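Long-range contacts in putative peptidase (Chlamydophila abortus, PDB 3CE2), which probably acts as a zinc-dependent oligopeptidase of the M3B family that degrades small bioactive peptides: residues W24-L29 with S382-L387; Y348-L352 with M408-F412; G373-S377 with E403-S407; Y424-L428 with Y536-T540; I431-L435 with A544-L549. All coordinates share one frame; numbering follows the deposited sequence.

Contact 1. Residues W24-L29 with S382-L387; sequences WDITPL and SHPYVL
Tyr385 reaches from its strand into the bend made by residues 24-29, and four of those residues meet its ring. Its hydroxyl donates a hydrogen bond to the backbone carbonyl of Asp25, with OH 2.5 Å from O. The donor lies 23° out of the carbonyl plane. Asp25 O sits near the plane of the tyrosine ring, at its edge. Ile26 uses a ring face instead. Its CG2 stands over that face, offset toward the rim, and makes a CH-pi contact 4.3 Å from the centroid. The two side chains cross at about a right angle. Leu29 and Tyr385 point toward each other from opposite directions, and Leu29 CD1 lies 3.6 Å from Tyr385 CE2.

Trp24 lies along the strand next to Tyr385. Its five-membered ring and the tyrosine ring are steeply inclined, at 75°, and meet obliquely. The torsion of Trp24 (chi1 49°) sets CG between the backbone N and the carbonyl carbon. The six-membered ring then reaches Leu387, with Trp24 CZ3 3.6 Å from Leu387 CB. Trp24 NE1 is satisfied by Gln96. Further along, Pro28 CG lies 3.8 Å from His383 CE1. Trp361 stacks on the His383 ring.

Helix 66-96 also packs on Trp24, Ile26 and Tyr385. The whole is an N-terminal loop laid against strand 385-387, the middle strand of the small mixed sheet beside the HExxH helix.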
# COMPACT_ATOMS: atom_id res chain seq x y z
N TRP A 24 -22.61 -7.71 7.02
CA TRP A 24 -22.33 -8.39 5.82
C TRP A 24 -22.96 -9.77 5.91
O TRP A 24 -23.23 -10.26 7.02
CB TRP A 24 -20.83 -8.46 5.53
CG TRP A 24 -19.97 -8.92 6.64
CD1 TRP A 24 -20.30 -9.80 7.64
CD2 TRP A 24 -18.61 -8.56 6.86
NE1 TRP A 24 -19.23 -9.99 8.47
CE2 TRP A 24 -18.17 -9.24 8.02
CE3 TRP A 24 -17.71 -7.72 6.18
CZ2 TRP A 24 -16.88 -9.10 8.52
CZ3 TRP A 24 -16.42 -7.59 6.68
CH2 TRP A 24 -16.02 -8.28 7.84
N ASP A 25 -23.19 -10.36 4.74
CA ASP A 25 -23.77 -11.68 4.59
C ASP A 25 -22.70 -12.63 4.06
O ASP A 25 -22.37 -12.63 2.87
CB ASP A 25 -24.96 -11.65 3.63
CG ASP A 25 -25.49 -13.05 3.29
OD1 ASP A 25 -25.12 -14.04 3.95
OD2 ASP A 25 -26.28 -13.16 2.33
N ILE A 26 -22.18 -13.43 4.98
CA ILE A 26 -21.10 -14.34 4.68
C ILE A 26 -21.60 -15.76 4.44
O ILE A 26 -20.81 -16.68 4.30
CB ILE A 26 -20.11 -14.37 5.84
CG1 ILE A 26 -20.83 -14.80 7.13
CG2 ILE A 26 -19.45 -12.99 6.00
CD1 ILE A 26 -19.89 -15.21 8.24
N THR A 27 -22.92 -15.95 4.40
CA THR A 27 -23.49 -17.27 4.15
C THR A 27 -23.14 -17.85 2.77
O THR A 27 -22.93 -19.05 2.66
CB THR A 27 -25.03 -17.32 4.37
OG1 THR A 27 -25.64 -16.26 3.64
CG2 THR A 27 -25.38 -17.14 5.85
N PRO A 28 -23.06 -17.01 1.71
CA PRO A 28 -22.56 -17.53 0.41
C PRO A 28 -21.24 -18.31 0.52
O PRO A 28 -20.96 -19.16 -0.33
CB PRO A 28 -22.36 -16.28 -0.43
CG PRO A 28 -23.39 -15.31 0.10
CD PRO A 28 -23.45 -15.58 1.59
N LEU A 29 -20.42 -18.04 1.53
CA LEU A 29 -19.22 -18.84 1.75
C LEU A 29 -19.59 -20.16 2.41
O LEU A 29 -19.36 -21.24 1.86
CB LEU A 29 -18.22 -18.09 2.61
CG LEU A 29 -17.34 -17.12 1.85
CD1 LEU A 29 -17.10 -15.92 2.68
CD2 LEU A 29 -16.02 -17.78 1.53
N SER A 382 -15.88 -15.54 -3.18
CA SER A 382 -16.85 -14.65 -2.54
C SER A 382 -17.03 -13.34 -3.29
O SER A 382 -16.22 -13.00 -4.16
CB SER A 382 -16.36 -14.34 -1.13
OG SER A 382 -14.99 -13.95 -1.13
N HIS A 383 -18.06 -12.58 -2.96
CA HIS A 383 -18.06 -11.20 -3.38
C HIS A 383 -17.11 -10.50 -2.42
O HIS A 383 -16.61 -11.14 -1.50
CB HIS A 383 -19.46 -10.58 -3.42
CG HIS A 383 -20.36 -11.03 -2.32
ND1 HIS A 383 -21.46 -11.83 -2.54
CD2 HIS A 383 -20.35 -10.76 -1.00
CE1 HIS A 383 -22.07 -12.06 -1.40
NE2 HIS A 383 -21.43 -11.42 -0.44
N PRO A 384 -16.79 -9.21 -2.68
CA PRO A 384 -15.87 -8.53 -1.76
C PRO A 384 -16.59 -8.22 -0.45
O PRO A 384 -17.81 -8.11 -0.41
CB PRO A 384 -15.52 -7.24 -2.50
CG PRO A 384 -16.62 -7.02 -3.47
CD PRO A 384 -17.23 -8.34 -3.78
N TYR A 385 -15.84 -8.14 0.64
CA TYR A 385 -16.46 -7.88 1.91
C TYR A 385 -15.77 -6.66 2.45
O TYR A 385 -14.54 -6.57 2.46
CB TYR A 385 -16.30 -9.08 2.84
CG TYR A 385 -17.29 -10.19 2.55
CD1 TYR A 385 -18.65 -9.98 2.76
CD2 TYR A 385 -16.87 -11.45 2.09
CE1 TYR A 385 -19.59 -10.99 2.51
CE2 TYR A 385 -17.80 -12.47 1.83
CZ TYR A 385 -19.16 -12.22 2.05
OH TYR A 385 -20.12 -13.18 1.83
N VAL A 386 -16.57 -5.69 2.84
CA VAL A 386 -16.02 -4.46 3.36
C VAL A 386 -16.35 -4.37 4.83
O VAL A 386 -17.53 -4.32 5.21
CB VAL A 386 -16.65 -3.26 2.69
CG1 VAL A 386 -16.08 -2.00 3.28
CG2 VAL A 386 -16.41 -3.32 1.23
N LEU A 387 -15.31 -4.33 5.66
CA LEU A 387 -15.49 -3.98 7.06
C LEU A 387 -15.34 -2.48 7.32
O LEU A 387 -14.28 -1.89 7.11
CB LEU A 387 -14.53 -4.78 7.92
CG LEU A 387 -14.77 -4.52 9.41
CD1 LEU A 387 -14.54 -5.80 10.22
CD2 LEU A 387 -13.93 -3.33 9.91

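Contact 2. Residues Y348-L352 with M408-F412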
# COMPACT_ATOMS: atom_id res chain seq x y z
N TYR A 348 -20.46 0.66 -13.04
CA TYR A 348 -19.62 0.68 -11.84
C TYR A 348 -20.44 1.16 -10.66
O TYR A 348 -20.50 0.52 -9.62
CB TYR A 348 -18.44 1.62 -12.03
CG TYR A 348 -17.45 1.59 -10.89
CD1 TYR A 348 -16.26 0.90 -11.01
CD2 TYR A 348 -17.70 2.27 -9.70
CE1 TYR A 348 -15.34 0.87 -9.98
CE2 TYR A 348 -16.79 2.25 -8.65
CZ TYR A 348 -15.60 1.53 -8.79
OH TYR A 348 -14.66 1.49 -7.78
N ILE A 349 -21.08 2.31 -10.85
CA ILE A 349 -21.82 2.99 -9.80
C ILE A 349 -22.94 2.12 -9.21
O ILE A 349 -23.16 2.10 -8.01
CB ILE A 349 -22.30 4.37 -10.35
CG1 ILE A 349 -21.74 5.50 -9.51
CG2 ILE A 349 -23.79 4.44 -10.64
CD1 ILE A 349 -20.29 5.73 -9.80
N ASP A 350 -23.62 1.35 -10.06
CA ASP A 350 -24.73 0.50 -9.60
C ASP A 350 -24.20 -0.71 -8.87
O ASP A 350 -24.66 -1.03 -7.79
CB ASP A 350 -25.63 0.04 -10.76
CG ASP A 350 -26.53 1.15 -11.28
OD1 ASP A 350 -26.87 2.06 -10.50
OD2 ASP A 350 -26.90 1.11 -12.48
N THR A 351 -23.24 -1.40 -9.47
CA THR A 351 -22.66 -2.56 -8.79
C THR A 351 -22.20 -2.21 -7.37
O THR A 351 -22.51 -2.93 -6.44
CB THR A 351 -21.53 -3.16 -9.61
OG1 THR A 351 -22.09 -3.63 -10.84
CG2 THR A 351 -20.92 -4.34 -8.90
N LEU A 352 -21.51 -1.09 -7.22
CA LEU A 352 -21.04 -0.66 -5.91
C LEU A 352 -22.22 -0.34 -5.01
O LEU A 352 -22.21 -0.70 -3.84
CB LEU A 352 -20.15 0.58 -6.03
CG LEU A 352 -19.57 1.10 -4.72
CD1 LEU A 352 -18.99 -0.05 -3.90
CD2 LEU A 352 -18.49 2.14 -4.98
N MET A 408 -14.25 -3.03 -5.73
CA MET A 408 -14.54 -3.13 -7.14
C MET A 408 -13.36 -3.69 -7.95
O MET A 408 -13.55 -4.59 -8.81
CB MET A 408 -15.02 -1.78 -7.69
CG MET A 408 -16.38 -1.38 -7.11
SD MET A 408 -17.72 -2.54 -7.55
CE MET A 408 -18.14 -1.95 -9.18
N HIS A 409 -12.15 -3.24 -7.63
CA HIS A 409 -10.94 -3.78 -8.27
C HIS A 409 -11.00 -5.30 -8.15
O HIS A 409 -10.91 -6.03 -9.16
CB HIS A 409 -9.69 -3.26 -7.57
CG HIS A 409 -8.42 -3.40 -8.35
ND1 HIS A 409 -8.31 -4.18 -9.48
CD2 HIS A 409 -7.19 -2.87 -8.13
CE1 HIS A 409 -7.07 -4.11 -9.94
NE2 HIS A 409 -6.37 -3.33 -9.13
N SER A 410 -11.15 -5.78 -6.91
CA SER A 410 -11.12 -7.23 -6.65
C SER A 410 -12.26 -7.97 -7.32
O SER A 410 -12.09 -9.07 -7.86
CB SER A 410 -11.14 -7.50 -5.14
OG SER A 410 -9.81 -7.50 -4.62
N TYR A 411 -13.42 -7.35 -7.30
CA TYR A 411 -14.60 -7.90 -7.86
C TYR A 411 -14.36 -8.08 -9.35
O TYR A 411 -14.52 -9.19 -9.87
CB TYR A 411 -15.75 -6.93 -7.61
CG TYR A 411 -16.98 -7.19 -8.42
CD1 TYR A 411 -17.93 -8.11 -7.99
CD2 TYR A 411 -17.20 -6.51 -9.61
CE1 TYR A 411 -19.09 -8.34 -8.73
CE2 TYR A 411 -18.35 -6.74 -10.37
CZ TYR A 411 -19.28 -7.66 -9.93
OH TYR A 411 -20.42 -7.89 -10.67
N PHE A 412 -13.96 -7.02 -10.03
CA PHE A 412 -13.72 -7.08 -11.47
C PHE A 412 -12.67 -8.12 -11.84
O PHE A 412 -12.84 -8.83 -12.82
CB PHE A 412 -13.28 -5.73 -11.99
CG PHE A 412 -14.40 -4.79 -12.28
CD1 PHE A 412 -15.54 -5.23 -12.93
CD2 PHE A 412 -14.31 -3.46 -11.94
CE1 PHE A 412 -16.57 -4.34 -13.23
CE2 PHE A 412 -15.33 -2.56 -12.22
CZ PHE A 412 -16.46 -3.00 -12.87
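Met408 lies on the ring of Tyr348. Its methyl CE stands over the centre of one face, 3.9 Å from the centroid and 13° off the ring normal. The sulfur SD is also above that face but farther off, 4.8 Å from the Tyr348 centroid. This is a Met-aromatic contact led by the methyl group. Bends at chi2 (-62°) and chi3 (-83°) fold the methionine chain back, which brings CE over the ring while CG stays near CZ. The same CE touches Thr351, 3.6 Å from its CB.

Two more aromatic side chains flank this core. Thr351 turns CG2 onto a face of the Tyr411 ring, 4.2 Å from the centroid. Tyr348 CD1 meets the edge of the Phe412 ring, 3.8 Å from CE2.

The polar ends are held from outside. Asn436 ND2 bonds the hydroxyl of Tyr348, which fixes the far end of the ring. Thr351 OG1 is paired with the backbone carbonyl of Glu347, one turn back. Leu567 of helix 559-567 touches both Tyr348 and Phe412, and Trp361 packs on Met408.

The helices 345-357 and 394-416 run nearly at right angles here, with short-segment axes 11.6 Å apart. That wide spacing is filled by long side chains. No hydrogen bond joins the two segments. The contact therefore rests on dispersion and CH-pi interactions, and it buries one side of helix 394-416 just after the HExxH histidines.

Contact 3. Residues G373-S377 with E403-S407; sequences GAYSS and EGGHS. With ZN (zinc ion), chain D.
Ser376 on edge strand 375-377 meets Glu403 on helix 394-416, the helix with the HExxH motif of zinc metallopeptidases. Glu403 is the glutamate of that pattern, consistent with a zinc metallopeptidase.

One hydrogen bond crosses the contact. Ser376 OG donates to Glu403 OE1 at 2.6 Å, on the anti side of the carboxylate and 18° out of its plane. The bond fixes one oxygen of the carboxylate. The glutamate chain is bent at chi2 (-51°), which brings its carboxylate over to the backbone of Tyr375 and the hydroxyl of Ser376. A second, weak bond runs within the helix, from Ser407 OG to Glu403 O.

The van der Waals contacts are close to these bonds. The Glu403 carboxylate passes along Tyr375, with CD 3.5 Å from Tyr375 CA. Ala374 CB lies 4.1 Å from Glu403 CG. Ser376 CB rests 3.4 Å from Ser407 OG.

Next to the bond lies the metal. His402, His406 and Glu430 bind the zinc ion. Ser376 OG is near the plane of the His406 ring, at its edge, and 3.3 Å from His406 CB. One serine hydroxyl thus touches both the glutamate and a zinc ligand of the motif.

Strand and helix segments run nearly parallel, at 16°. Val386 of the adjoining strand also packs on Glu403 and Ser407. His406 is turned so that its NE2 reaches the zinc ion at 2.2 Å.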
# COMPACT_ATOMS: atom_id res chain seq x y z
N GLY A 373 -11.07 0.26 12.55
CA GLY A 373 -10.71 0.80 11.25
C GLY A 373 -11.56 0.25 10.12
O GLY A 373 -12.78 0.11 10.28
N ALA A 374 -10.92 -0.08 8.99
CA ALA A 374 -11.62 -0.49 7.76
C ALA A 374 -10.76 -1.30 6.79
O ALA A 374 -9.53 -1.18 6.78
CB ALA A 374 -12.18 0.73 7.05
N TYR A 375 -11.41 -2.11 5.97
CA TYR A 375 -10.72 -2.88 4.93
C TYR A 375 -11.68 -3.53 3.94
O TYR A 375 -12.89 -3.53 4.14
CB TYR A 375 -9.82 -3.97 5.55
CG TYR A 375 -10.57 -5.07 6.27
CD1 TYR A 375 -11.41 -5.96 5.58
CD2 TYR A 375 -10.41 -5.25 7.65
CE1 TYR A 375 -12.08 -6.98 6.24
CE2 TYR A 375 -11.08 -6.28 8.33
CZ TYR A 375 -11.91 -7.14 7.63
OH TYR A 375 -12.58 -8.14 8.31
N SER A 376 -11.09 -4.09 2.87
CA SER A 376 -11.77 -4.94 1.91
C SER A 376 -11.10 -6.28 1.92
O SER A 376 -9.89 -6.38 2.01
CB SER A 376 -11.63 -4.38 0.51
OG SER A 376 -11.61 -2.98 0.58
N SER A 377 -11.90 -7.33 1.80
CA SER A 377 -11.34 -8.66 1.80
C SER A 377 -12.30 -9.52 1.00
O SER A 377 -13.23 -9.01 0.40
CB SER A 377 -11.16 -9.17 3.24
OG SER A 377 -10.67 -10.49 3.28
N GLU A 403 -12.43 1.97 0.28
CA GLU A 403 -12.65 0.54 0.36
C GLU A 403 -13.49 0.06 -0.81
O GLU A 403 -13.29 -1.04 -1.31
CB GLU A 403 -13.29 0.15 1.70
CG GLU A 403 -12.41 0.44 2.92
CD GLU A 403 -10.99 -0.13 2.79
OE1 GLU A 403 -10.73 -0.99 1.92
OE2 GLU A 403 -10.11 0.29 3.57
N GLY A 404 -14.42 0.90 -1.26
CA GLY A 404 -15.19 0.59 -2.48
C GLY A 404 -14.28 0.43 -3.70
O GLY A 404 -14.50 -0.41 -4.57
N GLY A 405 -13.23 1.24 -3.74
CA GLY A 405 -12.24 1.09 -4.76
C GLY A 405 -11.54 -0.27 -4.76
O GLY A 405 -11.51 -0.93 -5.80
N HIS A 406 -10.97 -0.68 -3.61
CA HIS A 406 -10.30 -1.99 -3.53
C HIS A 406 -11.29 -3.06 -3.90
O HIS A 406 -10.97 -4.01 -4.60
CB HIS A 406 -9.82 -2.34 -2.11
CG HIS A 406 -8.66 -1.54 -1.62
ND1 HIS A 406 -7.56 -1.28 -2.40
CD2 HIS A 406 -8.42 -0.98 -0.41
CE1 HIS A 406 -6.69 -0.57 -1.70
NE2 HIS A 406 -7.19 -0.37 -0.49
N SER A 407 -12.50 -2.91 -3.39
CA SER A 407 -13.53 -3.89 -3.56
C SER A 407 -13.92 -4.11 -5.01
O SER A 407 -13.91 -5.23 -5.48
CB SER A 407 -14.74 -3.53 -2.69
OG SER A 407 -14.45 -3.92 -1.36
ZN ZN D . -6.22 1.00 0.88

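Contact 4. Residues Y424-L428 with Y536-T540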
# COMPACT_ATOMS: atom_id res chain seq x y z
N TYR A 424 -4.10 -8.92 -7.98
CA TYR A 424 -3.18 -7.91 -8.54
C TYR A 424 -2.04 -7.70 -7.57
O TYR A 424 -2.22 -7.86 -6.38
CB TYR A 424 -3.90 -6.61 -8.82
CG TYR A 424 -4.87 -6.21 -7.75
CD1 TYR A 424 -4.43 -5.65 -6.55
CD2 TYR A 424 -6.24 -6.38 -7.93
CE1 TYR A 424 -5.33 -5.28 -5.56
CE2 TYR A 424 -7.15 -6.02 -6.95
CZ TYR A 424 -6.70 -5.47 -5.77
OH TYR A 424 -7.63 -5.12 -4.80
N PRO A 425 -0.85 -7.36 -8.06
CA PRO A 425 0.23 -7.27 -7.07
C PRO A 425 0.14 -5.97 -6.26
O PRO A 425 -0.67 -5.08 -6.58
CB PRO A 425 1.49 -7.27 -7.93
CG PRO A 425 1.08 -6.56 -9.18
CD PRO A 425 -0.39 -6.99 -9.41
N ILE A 426 0.98 -5.86 -5.23
CA ILE A 426 0.95 -4.72 -4.29
C ILE A 426 1.19 -3.41 -5.03
O ILE A 426 0.53 -2.41 -4.78
CB ILE A 426 2.00 -4.88 -3.17
CG1 ILE A 426 1.73 -6.13 -2.32
CG2 ILE A 426 2.05 -3.62 -2.30
CD1 ILE A 426 0.62 -5.96 -1.27
N PHE A 427 2.14 -3.44 -5.95
CA PHE A 427 2.42 -2.32 -6.82
C PHE A 427 1.15 -1.69 -7.41
O PHE A 427 1.14 -0.53 -7.74
CB PHE A 427 3.36 -2.79 -7.94
CG PHE A 427 3.82 -1.69 -8.85
CD1 PHE A 427 5.10 -1.18 -8.74
CD2 PHE A 427 2.98 -1.16 -9.81
CE1 PHE A 427 5.53 -0.16 -9.56
CE2 PHE A 427 3.40 -0.15 -10.63
CZ PHE A 427 4.69 0.36 -10.50
N LEU A 428 0.06 -2.44 -7.56
CA LEU A 428 -1.14 -1.85 -8.17
C LEU A 428 -2.29 -1.69 -7.18
O LEU A 428 -3.35 -1.21 -7.55
CB LEU A 428 -1.64 -2.69 -9.35
CG LEU A 428 -0.81 -2.96 -10.61
CD1 LEU A 428 -1.60 -3.90 -11.51
CD2 LEU A 428 -0.47 -1.65 -11.35
N TYR A 536 8.72 4.14 -3.28
CA TYR A 536 8.42 4.73 -4.59
C TYR A 536 7.05 4.28 -5.12
O TYR A 536 6.37 5.05 -5.79
CB TYR A 536 9.53 4.47 -5.62
CG TYR A 536 9.45 3.14 -6.30
CD1 TYR A 536 9.02 3.04 -7.62
CD2 TYR A 536 9.79 1.97 -5.62
CE1 TYR A 536 8.93 1.79 -8.27
CE2 TYR A 536 9.70 0.73 -6.24
CZ TYR A 536 9.27 0.64 -7.57
OH TYR A 536 9.18 -0.59 -8.18
N GLN A 537 6.63 3.06 -4.77
CA GLN A 537 5.34 2.56 -5.25
C GLN A 537 4.16 3.38 -4.76
O GLN A 537 3.08 3.33 -5.35
CB GLN A 537 5.12 1.10 -4.87
CG GLN A 537 6.31 0.19 -5.10
CD GLN A 537 6.01 -1.26 -4.74
OE1 GLN A 537 4.98 -1.55 -4.15
NE2 GLN A 537 6.89 -2.17 -5.11
N TYR A 538 4.32 4.14 -3.68
CA TYR A 538 3.22 5.01 -3.24
C TYR A 538 2.99 6.08 -4.28
O TYR A 538 1.87 6.39 -4.65
CB TYR A 538 3.50 5.67 -1.89
CG TYR A 538 3.54 4.72 -0.72
CD1 TYR A 538 2.89 3.48 -0.77
CD2 TYR A 538 4.20 5.06 0.46
CE1 TYR A 538 2.92 2.61 0.32
CE2 TYR A 538 4.22 4.21 1.55
CZ TYR A 538 3.58 2.99 1.48
OH TYR A 538 3.62 2.15 2.57
N ALA A 539 4.11 6.63 -4.74
CA ALA A 539 4.14 7.67 -5.75
C ALA A 539 3.65 7.20 -7.13
O ALA A 539 2.82 7.85 -7.76
CB ALA A 539 5.54 8.19 -5.84
N THR A 540 4.18 6.08 -7.60
CA THR A 540 3.73 5.55 -8.87
C THR A 540 2.22 5.26 -8.80
O THR A 540 1.47 5.66 -9.67
CB THR A 540 4.52 4.28 -9.30
OG1 THR A 540 4.51 3.34 -8.23
CG2 THR A 540 5.96 4.63 -9.59
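Thr540 OG1 touches the ring of Phe427, 3.8 Å from CZ, and gives a weak hydrogen bond to Gln537 O, 3.2 Å away in its own helix. No hydrogen bond crosses between the two segments; the contact is van der Waals packing round Phe427.

Its chi1 of -175° puts CG anti to the backbone N and sends the ring alongside helix 536-553. Three residues of that helix meet it. Tyr536 brings its hydroxyl to the ring edge, near the ring plane, with OH 3.9 Å from Phe427 CE1. The two side chains cross at about a right angle. Gln537 crosses Phe427 obliquely, its CG 4.1 Å from Phe427 CD1, and the ring and amide planes are 60° apart. The glutamine is extended beyond CG, so OE1 passes the ring and comes 3.8 Å from Phe427 CA. Ile426 meets the same oxygen through CG2, at 4.0 Å.

Pro575 and Leu576 of helix 575-581 also pack on Phe427, as do Asn274 and Ile276 from a loop. The ring is buried among these neighbours. The arrangement is a loop aromatic docked on the N-terminal part of helix 536-553, in the connection that leads to the zinc ligand Glu430 of the metallopeptidase site.

Contact 5. Residues I431-L435 with A544-L549; sequences IASTL and AALCFL
Ala545 faces helix 431-447 at the point of nearest approach, where its CA is 4.9 Å from that of Leu435. The small methyl lets the backbones come close. Ala545 CB lies 3.7 Å from Ile431 O, and Thr434 CG2 comes within 3.9 Å of the same methyl.

Most of the remaining contacts are between apolar side chains. Ile431 spreads its two branches along helix 536-553. CD1 reaches Ala544 CB at 3.5 Å, while CG2 turns toward Ala545 and comes obliquely to the ring of Phe548. Leu435 works one turn further on. With chi1 at -178°, its CG is anti to the backbone N and its end reaches the other helix between Phe548 and Leu549. There CD1 sits 3.7 Å from Phe548 CB and 4.0 Å from Leu549 CB.

The hydroxyls bond back to the residue before the helix. Thr434 OG1 and Ser433 OG both pair with the backbone carbonyl of Glu430, a zinc ligand.

The short-segment axes cross at -59° and pass 8.6 Å apart. Helix 559-567 packs beside the crossing, with Phe566 on Ile431 and Tyr563 on Leu435. Helix 590-607 touches Leu546, Cys547 and Leu549, and Ser433 turns to His402 and His406 on helix 394-416.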
# COMPACT_ATOMS: atom_id res chain seq x y z
N ILE A 431 -4.07 2.03 -6.43
CA ILE A 431 -4.59 2.85 -7.50
C ILE A 431 -6.11 3.05 -7.43
O ILE A 431 -6.61 4.19 -7.46
CB ILE A 431 -4.20 2.25 -8.86
CG1 ILE A 431 -2.69 2.25 -9.02
CG2 ILE A 431 -4.82 3.01 -10.02
CD1 ILE A 431 -2.25 1.81 -10.41
N ALA A 432 -6.85 1.95 -7.32
CA ALA A 432 -8.31 2.03 -7.41
C ALA A 432 -8.89 2.80 -6.24
O ALA A 432 -9.84 3.56 -6.41
CB ALA A 432 -8.92 0.66 -7.46
N SER A 433 -8.32 2.58 -5.06
CA SER A 433 -8.79 3.26 -3.86
C SER A 433 -8.49 4.76 -3.91
O SER A 433 -9.35 5.59 -3.57
CB SER A 433 -8.12 2.65 -2.63
OG SER A 433 -6.73 2.54 -2.86
N THR A 434 -7.28 5.10 -4.35
CA THR A 434 -6.83 6.47 -4.40
C THR A 434 -7.64 7.24 -5.43
O THR A 434 -8.12 8.35 -5.16
CB THR A 434 -5.32 6.55 -4.70
OG1 THR A 434 -4.59 6.04 -3.58
CG2 THR A 434 -4.90 7.98 -4.94
N LEU A 435 -7.81 6.64 -6.61
CA LEU A 435 -8.65 7.25 -7.64
C LEU A 435 -10.05 7.55 -7.11
O LEU A 435 -10.56 8.65 -7.32
CB LEU A 435 -8.71 6.38 -8.90
CG LEU A 435 -9.52 6.93 -10.09
CD1 LEU A 435 -8.93 6.49 -11.43
CD2 LEU A 435 -10.99 6.57 -10.02
N ALA A 544 -0.39 7.00 -11.26
CA ALA A 544 -1.29 6.24 -12.14
C ALA A 544 -2.75 6.60 -11.90
O ALA A 544 -3.52 6.74 -12.85
CB ALA A 544 -1.08 4.78 -11.96
N ALA A 545 -3.14 6.74 -10.62
CA ALA A 545 -4.53 7.03 -10.26
C ALA A 545 -4.93 8.38 -10.83
O ALA A 545 -6.00 8.53 -11.42
CB ALA A 545 -4.70 7.03 -8.76
N LEU A 546 -4.04 9.37 -10.66
CA LEU A 546 -4.29 10.71 -11.13
C LEU A 546 -4.34 10.79 -12.66
O LEU A 546 -5.15 11.52 -13.22
CB LEU A 546 -3.24 11.66 -10.58
CG LEU A 546 -3.36 11.92 -9.08
CD1 LEU A 546 -2.36 12.94 -8.72
CD2 LEU A 546 -4.75 12.40 -8.72
N CYS A 547 -3.48 10.03 -13.31
CA CYS A 547 -3.48 9.92 -14.77
C CYS A 547 -4.79 9.36 -15.29
O CYS A 547 -5.48 10.00 -16.07
CB CYS A 547 -2.33 9.03 -15.22
SG CYS A 547 -2.23 8.80 -17.02
N PHE A 548 -5.13 8.15 -14.86
CA PHE A 548 -6.42 7.55 -15.20
C PHE A 548 -7.56 8.50 -14.97
O PHE A 548 -8.43 8.68 -15.82
CB PHE A 548 -6.64 6.33 -14.34
CG PHE A 548 -6.07 5.08 -14.92
CD1 PHE A 548 -6.34 4.73 -16.23
CD2 PHE A 548 -5.31 4.24 -14.15
CE1 PHE A 548 -5.83 3.57 -16.76
CE2 PHE A 548 -4.81 3.07 -14.66
CZ PHE A 548 -5.06 2.74 -15.97
N LEU A 549 -7.55 9.12 -13.81
CA LEU A 549 -8.64 10.03 -13.44
C LEU A 549 -8.75 11.26 -14.35
O LEU A 549 -9.84 11.63 -14.80
CB LEU A 549 -8.50 10.45 -11.96
CG LEU A 549 -9.59 11.40 -11.49
CD1 LEU A 549 -10.98 10.80 -11.73
CD2 LEU A 549 -9.39 11.77 -10.03

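Contacts 2 and 3 share helix 394-416, the zinc-binding helix, and their centres are 12 Å apart. Contact 1 joins contact 3 through neighbouring strands 385-387 and 375-377, which are antiparallel. Contacts 4 and 5 share helix 536-553, with centres 11 Å apart. Their first segments, 424-428 and 431-435, lie either side of the zinc ligand Glu430. Along the chain contacts 1 and 2 cross, as do 4 and 5, and contact 3 closes inside the span of contact 2. Contacts 1 and 5 are farther apart, about 26 Å between centres. Together they tie the N-terminal loop, the small sheet and the C-terminal helices round one metal site.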